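Local atomic coordinates of exoglucanase A (Cellulomonas fimi, PDB entry 7CBD), a protein that hydrolyses beta-1,4-glucosidic linkages of cellulose with inversion of anomeric configuration through its family 6 catalytic domain, releasing cellobiose from non-reducing chain ends. Residues F71-A76 with L87-V92; A13-N18 with A360-K365; S58-N63 with D126-L131. All coordinates share one frame; numbering follows the deposited sequence.

Contact 1 of 3, residues F71-A76 with L87-V92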
loop_
_atom_site.group_PDB
_atom_site.type_symbol
_atom_site.label_atom_id
_atom_site.label_comp_id
_atom_site.label_asym_id
_atom_site.label_seq_id
_atom_site.Cartn_x
_atom_site.Cartn_y
_atom_site.Cartn_z
ATOM N N PHE A 71 0.066 -21.039 7.724
ATOM C CA PHE A 71 1.094 -21.383 6.747
ATOM C C PHE A 71 2.181 -20.318 6.707
ATOM O O PHE A 71 3.375 -20.625 6.810
ATOM C CB PHE A 71 0.411 -21.548 5.382
ATOM C CG PHE A 71 1.353 -21.622 4.204
ATOM C CD1 PHE A 71 2.029 -22.796 3.902
ATOM C CD2 PHE A 71 1.508 -20.534 3.359
ATOM C CE1 PHE A 71 2.867 -22.871 2.794
ATOM C CE2 PHE A 71 2.341 -20.599 2.250
ATOM C CZ PHE A 71 3.023 -21.768 1.969
ATOM N N HIS A 72 1.782 -19.048 6.602
ATOM C CA HIS A 72 2.759 -17.963 6.507
ATOM C C HIS A 72 3.525 -17.759 7.808
ATOM O O HIS A 72 4.737 -17.514 7.785
ATOM C CB HIS A 72 2.068 -16.676 6.069
ATOM C CG HIS A 72 1.522 -16.752 4.684
ATOM N ND1 HIS A 72 2.330 -16.823 3.571
ATOM C CD2 HIS A 72 0.248 -16.819 4.234
ATOM C CE1 HIS A 72 1.576 -16.905 2.490
ATOM N NE2 HIS A 72 0.309 -16.912 2.865
ATOM N N LEU A 73 2.841 -17.831 8.951
ATOM C CA LEU A 73 3.533 -17.666 10.226
ATOM C C LEU A 73 4.572 -18.764 10.435
ATOM O O LEU A 73 5.705 -18.491 10.865
ATOM C CB LEU A 73 2.524 -17.630 11.370
ATOM C CG LEU A 73 1.595 -16.419 11.351
ATOM C CD1 LEU A 73 0.434 -16.655 12.297
ATOM C CD2 LEU A 73 2.361 -15.177 11.754
ATOM N N ASP A 74 4.211 -20.011 10.117
ATOM C CA ASP A 74 5.171 -21.110 10.201
ATOM C C ASP A 74 6.343 -20.898 9.246
ATOM O O ASP A 74 7.504 -21.134 9.610
ATOM C CB ASP A 74 4.481 -22.435 9.882
ATOM C CG ASP A 74 3.489 -22.863 10.948
ATOM O OD1 ASP A 74 3.560 -22.376 12.102
ATOM O OD2 ASP A 74 2.628 -23.713 10.616
ATOM N N ASN A 75 6.060 -20.466 8.011
ATOM C CA ASN A 75 7.140 -20.167 7.074
ATOM C C ASN A 75 8.036 -19.070 7.621
ATOM O O ASN A 75 9.263 -19.124 7.470
ATOM C CB ASN A 75 6.582 -19.699 5.733
ATOM C CG ASN A 75 5.799 -20.760 5.008
ATOM O OD1 ASN A 75 5.908 -21.952 5.297
ATOM N ND2 ASN A 75 4.987 -20.325 4.044
ATOM N N ALA A 76 7.431 -18.042 8.218
ATOM C CA ALA A 76 8.205 -16.931 8.753
ATOM C C ALA A 76 9.138 -17.383 9.871
ATOM O O ALA A 76 10.287 -16.928 9.936
ATOM C CB ALA A 76 7.278 -15.811 9.231
ATOM N N LEU A 87 13.156 -11.048 12.154
ATOM C CA LEU A 87 12.406 -11.069 10.908
ATOM C C LEU A 87 11.072 -10.372 11.123
ATOM O O LEU A 87 10.409 -10.596 12.140
ATOM C CB LEU A 87 12.166 -12.514 10.455
ATOM C CG LEU A 87 11.272 -12.684 9.222
ATOM C CD1 LEU A 87 11.783 -13.814 8.345
ATOM C CD2 LEU A 87 9.809 -12.928 9.599
ATOM N N VAL A 88 10.681 -9.535 10.162
ATOM C CA VAL A 88 9.374 -8.885 10.143
ATOM C C VAL A 88 8.491 -9.577 9.111
ATOM O O VAL A 88 8.845 -9.657 7.926
ATOM C CB VAL A 88 9.486 -7.386 9.825
ATOM C CG1 VAL A 88 8.089 -6.760 9.744
ATOM C CG2 VAL A 88 10.346 -6.665 10.843
ATOM N N PHE A 89 7.335 -10.054 9.568
ATOM C CA PHE A 89 6.284 -10.584 8.716
ATOM C C PHE A 89 5.259 -9.475 8.510
ATOM O O PHE A 89 4.640 -9.019 9.473
ATOM C CB PHE A 89 5.662 -11.798 9.411
ATOM C CG PHE A 89 4.400 -12.293 8.768
ATOM C CD1 PHE A 89 4.397 -12.700 7.448
ATOM C CD2 PHE A 89 3.211 -12.351 9.482
ATOM C CE1 PHE A 89 3.235 -13.155 6.849
ATOM C CE2 PHE A 89 2.055 -12.810 8.894
ATOM C CZ PHE A 89 2.067 -13.213 7.571
ATOM N N ASN A 90 5.109 -9.016 7.266
ATOM C CA ASN A 90 4.133 -7.976 6.947
ATOM C C ASN A 90 2.761 -8.597 6.724
ATOM O O ASN A 90 2.600 -9.462 5.861
ATOM C CB ASN A 90 4.558 -7.216 5.695
ATOM C CG ASN A 90 5.786 -6.372 5.924
ATOM O OD1 ASN A 90 5.712 -5.325 6.563
ATOM N ND2 ASN A 90 6.922 -6.821 5.406
ATOM N N LEU A 91 1.772 -8.124 7.482
ATOM C CA LEU A 91 0.421 -8.666 7.484
ATOM C C LEU A 91 -0.541 -7.501 7.304
ATOM O O LEU A 91 -0.400 -6.480 7.984
ATOM C CB LEU A 91 0.180 -9.276 8.861
ATOM C CG LEU A 91 -0.695 -10.510 9.124
ATOM C CD1 LEU A 91 -1.425 -10.399 10.467
ATOM C CD2 LEU A 91 -1.628 -10.876 8.021
ATOM N N VAL A 92 -1.514 -7.631 6.405
ATOM C CA VAL A 92 -2.491 -6.565 6.185
ATOM C C VAL A 92 -3.829 -6.954 6.798
ATOM O O VAL A 92 -4.413 -7.989 6.443
ATOM C CB VAL A 92 -2.659 -6.200 4.705
ATOM C CG1 VAL A 92 -3.423 -4.879 4.596
ATOM C CG2 VAL A 92 -1.303 -6.090 4.032
#
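The ring of Phe-89 meets helix 69-83 obliquely: His-72 CB lies 3.8 Å from Phe-89 CZ, while Leu-73 CD2 comes within 3.7 Å of Phe-89 CD2 and is equally near its CE2. His-72 thus meets the CE1-CZ side of the ring and Leu-73 the CD2-CE2 side. Tyr-16 adds an edge-to-face ring contact to Phe-89. Within the helix the Phe-71 ring is turned edge-on to the His-72 imidazole. Phe-71 CD2 stands 3.7 Å above the centre of one imidazole face, and His-72 CE1 lies in the plane of the Phe-71 ring. Asn-75 ND2 rests 3.1 Å above one face of that phenyl ring, displaced toward the rim. The imidazole is also held by its polar end, since ND1 is hydrogen-bonded to Tyr-16 OH.

Strands 52-54 and 87-93 are parallel neighbours in the sheet, and the connection between them runs through the short helix 58-61 and then helix 69-83, so this is the packing of a beta-alpha-beta crossover in the alpha/beta fold of glycoside hydrolase family 6. The axes of segments 71-76 and 87-92 are nearly antiparallel (164°) and come within 9.7 Å. In Phe-89, chi1 of 169° places the ring against His-72 and Leu-73, and Leu-73 crosses it at about a right angle. One turn further on, Ala-76 CB lies 3.9 Å from Leu-87 CD2, and Ala-76 O touches the other methyl, Leu-87 CD1, at 3.8 Å.

Contact 2 of 3, residues A13-N18 with A360-K365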
loop_
_atom_site.group_PDB
_atom_site.type_symbol
_atom_site.label_atom_id
_atom_site.label_comp_id
_atom_site.label_asym_id
_atom_site.label_seq_id
_atom_site.Cartn_x
_atom_site.Cartn_y
_atom_site.Cartn_z
ATOM N N ALA A 13 16.735 -6.136 10.603
ATOM C CA ALA A 13 15.902 -7.309 10.401
ATOM C C ALA A 13 15.794 -7.645 8.918
ATOM O O ALA A 13 16.033 -6.810 8.043
ATOM C CB ALA A 13 14.501 -7.066 10.973
ATOM N N VAL A 14 15.413 -8.886 8.652
ATOM C CA VAL A 14 14.983 -9.308 7.330
ATOM C C VAL A 14 13.459 -9.244 7.288
ATOM O O VAL A 14 12.795 -9.128 8.316
ATOM C CB VAL A 14 15.523 -10.728 6.994
ATOM C CG1 VAL A 14 14.937 -11.765 7.930
ATOM C CG2 VAL A 14 15.299 -11.100 5.544
ATOM N N GLN A 15 12.887 -9.324 6.088
ATOM C CA GLN A 15 11.442 -9.353 5.914
ATOM C C GLN A 15 11.000 -10.671 5.283
ATOM O O GLN A 15 11.705 -11.252 4.454
ATOM C CB GLN A 15 10.957 -8.177 5.059
ATOM C CG GLN A 15 11.262 -6.825 5.667
ATOM C CD GLN A 15 10.662 -5.696 4.849
ATOM O OE1 GLN A 15 9.474 -5.716 4.520
ATOM N NE2 GLN A 15 11.474 -4.705 4.517
ATOM N N TYR A 16 9.812 -11.131 5.673
ATOM C CA TYR A 16 9.263 -12.382 5.155
ATOM C C TYR A 16 9.062 -12.320 3.650
ATOM O O TYR A 16 8.507 -11.351 3.128
ATOM C CB TYR A 16 7.905 -12.631 5.804
ATOM C CG TYR A 16 7.139 -13.834 5.287
ATOM C CD1 TYR A 16 7.566 -15.121 5.565
ATOM C CD2 TYR A 16 5.961 -13.678 4.556
ATOM C CE1 TYR A 16 6.862 -16.225 5.116
ATOM C CE2 TYR A 16 5.242 -14.775 4.106
ATOM C CZ TYR A 16 5.695 -16.049 4.400
ATOM O OH TYR A 16 5.003 -17.165 3.977
ATOM N N VAL A 17 9.469 -13.384 2.963
ATOM C CA VAL A 17 9.196 -13.557 1.540
ATOM C C VAL A 17 8.114 -14.622 1.383
ATOM O O VAL A 17 8.253 -15.743 1.895
ATOM C CB VAL A 17 10.476 -13.909 0.765
ATOM C CG1 VAL A 17 10.173 -14.125 -0.708
ATOM C CG2 VAL A 17 11.501 -12.800 0.937
ATOM N N ASN A 18 7.033 -14.270 0.688
ATOM C CA ASN A 18 5.853 -15.113 0.546
ATOM C C ASN A 18 6.071 -16.115 -0.582
ATOM O O ASN A 18 6.104 -15.723 -1.755
ATOM C CB ASN A 18 4.650 -14.205 0.271
ATOM C CG ASN A 18 3.373 -14.970 -0.001
ATOM O OD1 ASN A 18 3.360 -16.199 -0.060
ATOM N ND2 ASN A 18 2.282 -14.235 -0.163
ATOM N N ALA A 360 11.280 1.921 7.142
ATOM C CA ALA A 360 11.554 1.002 6.042
ATOM C C ALA A 360 10.751 1.422 4.821
ATOM O O ALA A 360 9.732 2.114 4.929
ATOM C CB ALA A 360 11.171 -0.435 6.405
ATOM N N PHE A 361 11.233 0.995 3.653
ATOM C CA PHE A 361 10.385 0.824 2.479
ATOM C C PHE A 361 9.918 -0.624 2.465
ATOM O O PHE A 361 10.690 -1.542 2.775
ATOM C CB PHE A 361 11.143 1.132 1.182
ATOM C CG PHE A 361 11.582 2.561 1.059
ATOM C CD1 PHE A 361 10.771 3.589 1.513
ATOM C CD2 PHE A 361 12.802 2.880 0.478
ATOM C CE1 PHE A 361 11.171 4.906 1.403
ATOM C CE2 PHE A 361 13.208 4.203 0.359
ATOM C CZ PHE A 361 12.394 5.215 0.831
ATOM N N VAL A 362 8.645 -0.821 2.114
ATOM C CA VAL A 362 8.001 -2.127 2.135
ATOM C C VAL A 362 7.193 -2.272 0.856
ATOM O O VAL A 362 6.807 -1.285 0.226
ATOM C CB VAL A 362 7.081 -2.289 3.368
ATOM C CG1 VAL A 362 7.899 -2.490 4.627
ATOM C CG2 VAL A 362 6.195 -1.057 3.515
ATOM N N TRP A 363 6.933 -3.522 0.473
ATOM C CA TRP A 363 5.969 -3.837 -0.585
ATOM C C TRP A 363 4.740 -4.400 0.114
ATOM O O TRP A 363 4.684 -5.595 0.432
ATOM C CB TRP A 363 6.534 -4.823 -1.597
ATOM C CG TRP A 363 7.522 -4.218 -2.532
ATOM C CD1 TRP A 363 7.994 -2.931 -2.529
ATOM C CD2 TRP A 363 8.165 -4.881 -3.623
ATOM N NE1 TRP A 363 8.889 -2.758 -3.567
ATOM C CE2 TRP A 363 9.019 -3.945 -4.243
ATOM C CE3 TRP A 363 8.103 -6.182 -4.132
ATOM C CZ2 TRP A 363 9.806 -4.271 -5.350
ATOM C CZ3 TRP A 363 8.886 -6.506 -5.227
ATOM C CH2 TRP A 363 9.728 -5.552 -5.825
ATOM N N ILE A 364 3.764 -3.533 0.379
ATOM C CA ILE A 364 2.537 -3.996 1.012
ATOM C C ILE A 364 1.627 -4.645 -0.024
ATOM O O ILE A 364 1.311 -5.834 0.060
ATOM C CB ILE A 364 1.845 -2.873 1.809
ATOM C CG1 ILE A 364 2.785 -2.284 2.871
ATOM C CG2 ILE A 364 0.592 -3.408 2.467
ATOM C CD1 ILE A 364 3.335 -3.295 3.877
ATOM N N LYS A 365 1.230 -3.895 -1.044
ATOM C CA LYS A 365 0.567 -4.517 -2.187
ATOM C C LYS A 365 1.577 -5.396 -2.923
ATOM O O LYS A 365 2.696 -4.947 -3.188
ATOM C CB LYS A 365 0.066 -3.435 -3.132
ATOM C CG LYS A 365 -0.628 -3.972 -4.369
ATOM C CD LYS A 365 -1.994 -4.550 -4.033
ATOM C CE LYS A 365 -2.706 -5.022 -5.298
ATOM N NZ LYS A 365 -4.122 -5.416 -5.051
HETATM O O HOH W 1 8.083 -5.559 2.085
#
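Gln-15 reaches Val-362 from the short strand 14-15, one residue after Val-14, whose backbone is bonded to that of Val-88 in strand 87-93. Its extended side chain bridges most of the gap between strands whose nearest CA atoms, those of Gln-15 and Val-362, are 8.9 Å apart. There Gln-15 OE1 lies 3.6 Å from Val-362 CG1. Gln-15 NE2 stands 3.7 Å from Phe-361 O, a proximity and not a hydrogen bond. Further along, Tyr-16 packs on Ala-76 and Gln-79 of helix 69-83, and Asn-18 serves as N-cap of helix 19-30, its OD1 accepting from Thr-20 N.

In the distorted alpha/beta barrel of family 6, the end strands 52-54 and 358-362 do not pair, and this contact lies near that seam. Strands 14-15 and 358-362 do not pair either; the Gln-15 side chain and one water span the gap. The water donates to Gln-15 OE1 at 2.8 Å and accepts from Trp-363 N, just beyond the strand, at 2.8 Å, while Asn-90 ND2 gives OE1 a second donor. Two donors are consistent with OE1 being the carbonyl end and would limit rotation of the amide, and the water supplies a buried main-chain N-H with an acceptor.

Contact 3 of 3, residues S58-N63 with D126-L131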
loop_
_atom_site.group_PDB
_atom_site.type_symbol
_atom_site.label_atom_id
_atom_site.label_comp_id
_atom_site.label_asym_id
_atom_site.label_seq_id
_atom_site.Cartn_x
_atom_site.Cartn_y
_atom_site.Cartn_z
ATOM N N SER A 58 -12.174 -15.738 4.877
ATOM C CA SER A 58 -11.724 -17.032 4.375
ATOM C C SER A 58 -10.218 -17.093 4.179
ATOM O O SER A 58 -9.664 -18.194 4.125
ATOM C CB SER A 58 -12.436 -17.387 3.072
ATOM O OG SER A 58 -11.990 -16.580 2.003
ATOM N N ALA A 59 -9.540 -15.947 4.079
ATOM C CA ALA A 59 -8.090 -15.955 3.946
ATOM C C ALA A 59 -7.393 -16.431 5.213
ATOM O O ALA A 59 -6.216 -16.808 5.155
ATOM C CB ALA A 59 -7.584 -14.562 3.573
ATOM N N ILE A 60 -8.080 -16.415 6.356
ATOM C CA ILE A 60 -7.435 -16.817 7.603
ATOM C C ILE A 60 -7.097 -18.302 7.573
ATOM O O ILE A 60 -5.966 -18.701 7.861
ATOM C CB ILE A 60 -8.284 -16.424 8.826
ATOM C CG1 ILE A 60 -8.486 -14.908 8.861
ATOM C CG2 ILE A 60 -7.611 -16.910 10.119
ATOM C CD1 ILE A 60 -9.606 -14.456 9.800
ATOM N N THR A 61 -8.060 -19.140 7.197
ATOM C CA THR A 61 -7.809 -20.571 7.077
ATOM C C THR A 61 -7.276 -20.971 5.705
ATOM O O THR A 61 -6.540 -21.960 5.603
ATOM C CB THR A 61 -9.083 -21.352 7.406
ATOM O OG1 THR A 61 -10.153 -20.868 6.592
ATOM C CG2 THR A 61 -9.454 -21.140 8.848
ATOM N N GLY A 62 -7.610 -20.225 4.657
ATOM C CA GLY A 62 -7.118 -20.491 3.315
ATOM C C GLY A 62 -8.244 -20.551 2.299
ATOM O O GLY A 62 -9.365 -20.964 2.602
ATOM N N ASN A 63 -7.935 -20.152 1.068
ATOM C CA ASN A 63 -8.929 -20.103 -0.007
ATOM C C ASN A 63 -8.205 -20.269 -1.343
ATOM O O ASN A 63 -7.052 -20.712 -1.386
ATOM C CB ASN A 63 -9.780 -18.820 0.103
ATOM C CG ASN A 63 -8.943 -17.546 0.026
ATOM O OD1 ASN A 63 -7.893 -17.516 -0.617
ATOM N ND2 ASN A 63 -9.410 -16.485 0.687
ATOM N N ASP A 126 -10.489 -11.665 16.082
ATOM C CA ASP A 126 -10.182 -12.641 17.132
ATOM C C ASP A 126 -9.365 -13.822 16.621
ATOM O O ASP A 126 -8.351 -14.159 17.257
ATOM C CB ASP A 126 -11.446 -13.101 17.871
ATOM C CG ASP A 126 -11.973 -12.069 18.855
ATOM O OD1 ASP A 126 -11.337 -11.006 19.033
ATOM O OD2 ASP A 126 -13.047 -12.331 19.444
ATOM N N PRO A 127 -9.724 -14.489 15.516
ATOM C CA PRO A 127 -8.886 -15.615 15.066
ATOM C C PRO A 127 -7.511 -15.189 14.595
ATOM O O PRO A 127 -6.547 -15.942 14.771
ATOM C CB PRO A 127 -9.705 -16.258 13.937
ATOM C CG PRO A 127 -11.099 -15.758 14.127
ATOM C CD PRO A 127 -10.987 -14.408 14.757
ATOM N N ILE A 128 -7.381 -14.008 13.994
ATOM C CA ILE A 128 -6.054 -13.531 13.621
ATOM C C ILE A 128 -5.197 -13.316 14.867
ATOM O O ILE A 128 -4.060 -13.796 14.954
ATOM C CB ILE A 128 -6.162 -12.265 12.755
ATOM C CG1 ILE A 128 -6.723 -12.613 11.373
ATOM C CG2 ILE A 128 -4.807 -11.598 12.639
ATOM C CD1 ILE A 128 -7.099 -11.404 10.555
ATOM N N ALA A 129 -5.741 -12.607 15.861
ATOM C CA ALA A 129 -4.998 -12.360 17.095
ATOM C C ALA A 129 -4.666 -13.664 17.813
ATOM O O ALA A 129 -3.583 -13.804 18.391
ATOM C CB ALA A 129 -5.799 -11.434 18.007
ATOM N N ASP A 130 -5.586 -14.631 17.786
ATOM C CA ASP A 130 -5.334 -15.915 18.435
ATOM C C ASP A 130 -4.138 -16.619 17.809
ATOM O O ASP A 130 -3.345 -17.262 18.508
ATOM C CB ASP A 130 -6.586 -16.787 18.331
ATOM C CG ASP A 130 -6.501 -18.045 19.164
ATOM O OD1 ASP A 130 -5.700 -18.077 20.115
ATOM O OD2 ASP A 130 -7.244 -19.001 18.863
ATOM N N LEU A 131 -3.997 -16.520 16.491
ATOM C CA LEU A 131 -2.834 -17.109 15.840
ATOM C C LEU A 131 -1.575 -16.312 16.156
ATOM O O LEU A 131 -0.536 -16.886 16.501
ATOM C CB LEU A 131 -3.064 -17.180 14.332
ATOM C CG LEU A 131 -3.675 -18.478 13.804
ATOM C CD1 LEU A 131 -4.138 -18.319 12.362
ATOM C CD2 LEU A 131 -2.681 -19.629 13.934
#
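In the alpha/beta fold of this catalytic domain, the weakly bonded helical turn 58-61 follows strand 52-54 and packs against helix 114-132 through a single residue, Ile-60. Its two branches divide the work. A chi1 of -60° sets the longer one beside the backbone N and brings Ile-60 CD1 to 3.8 Å from Ile-128 CG1, a carbon that Ile-60 CG1 approaches equally closely. The shorter branch, Ile-60 CG2, is contacted more loosely by residues one helical turn apart, lying 4.4 Å from Pro-127 CB and 4.4 Å from Leu-131 CD1. No hydrogen bond spans the segments, so the contact is wholly apolar.

Polar bonds shape the turn locally. Gly-62 N returns to Ser-58 O at 2.9 Å, and Gly-62 leaves the helical conformation with phi 129°. Asn-63 ND2 then donates to Ser-58 OG at 2.9 Å; the bond is nearly straight (174°), with the hydroxyl oxygen close to the amide plane, while Asn-63 OD1 accepts from Asp-65 N.

Leu-69 of helix 69-83 touches both Ile-128 and Leu-131, and Met-54 of strand 52-54 packs on both Ile-60 and Ile-128, so the contact lies where these two elements meet helix 114-132.

Overall arrangement
Contact 1 lies between the other two, its centre 10 Å from that of contact 2 and 13 Å from that of contact 3. It joins contact 2 through the sheet, where strands 14-15 and 87-93 are parallel neighbours, and through side-chain packing, with His-72 CE1 3.2 Å from Asn-18 OD1. Toward contact 3 the link is apolar, with Leu-73 CD1 4.1 Å from Leu-131 CB and Leu-91 CD1 4.2 Å from Ile-128 CG2. Contacts 2 and 3 do not touch; their centres are 20 Å apart and their nearest atoms about 10 Å. In sequence, contact 1 is nested within contact 3, and both within contact 2. All three lie away from the predicted catalytic residues Asp-149 and Asp-371.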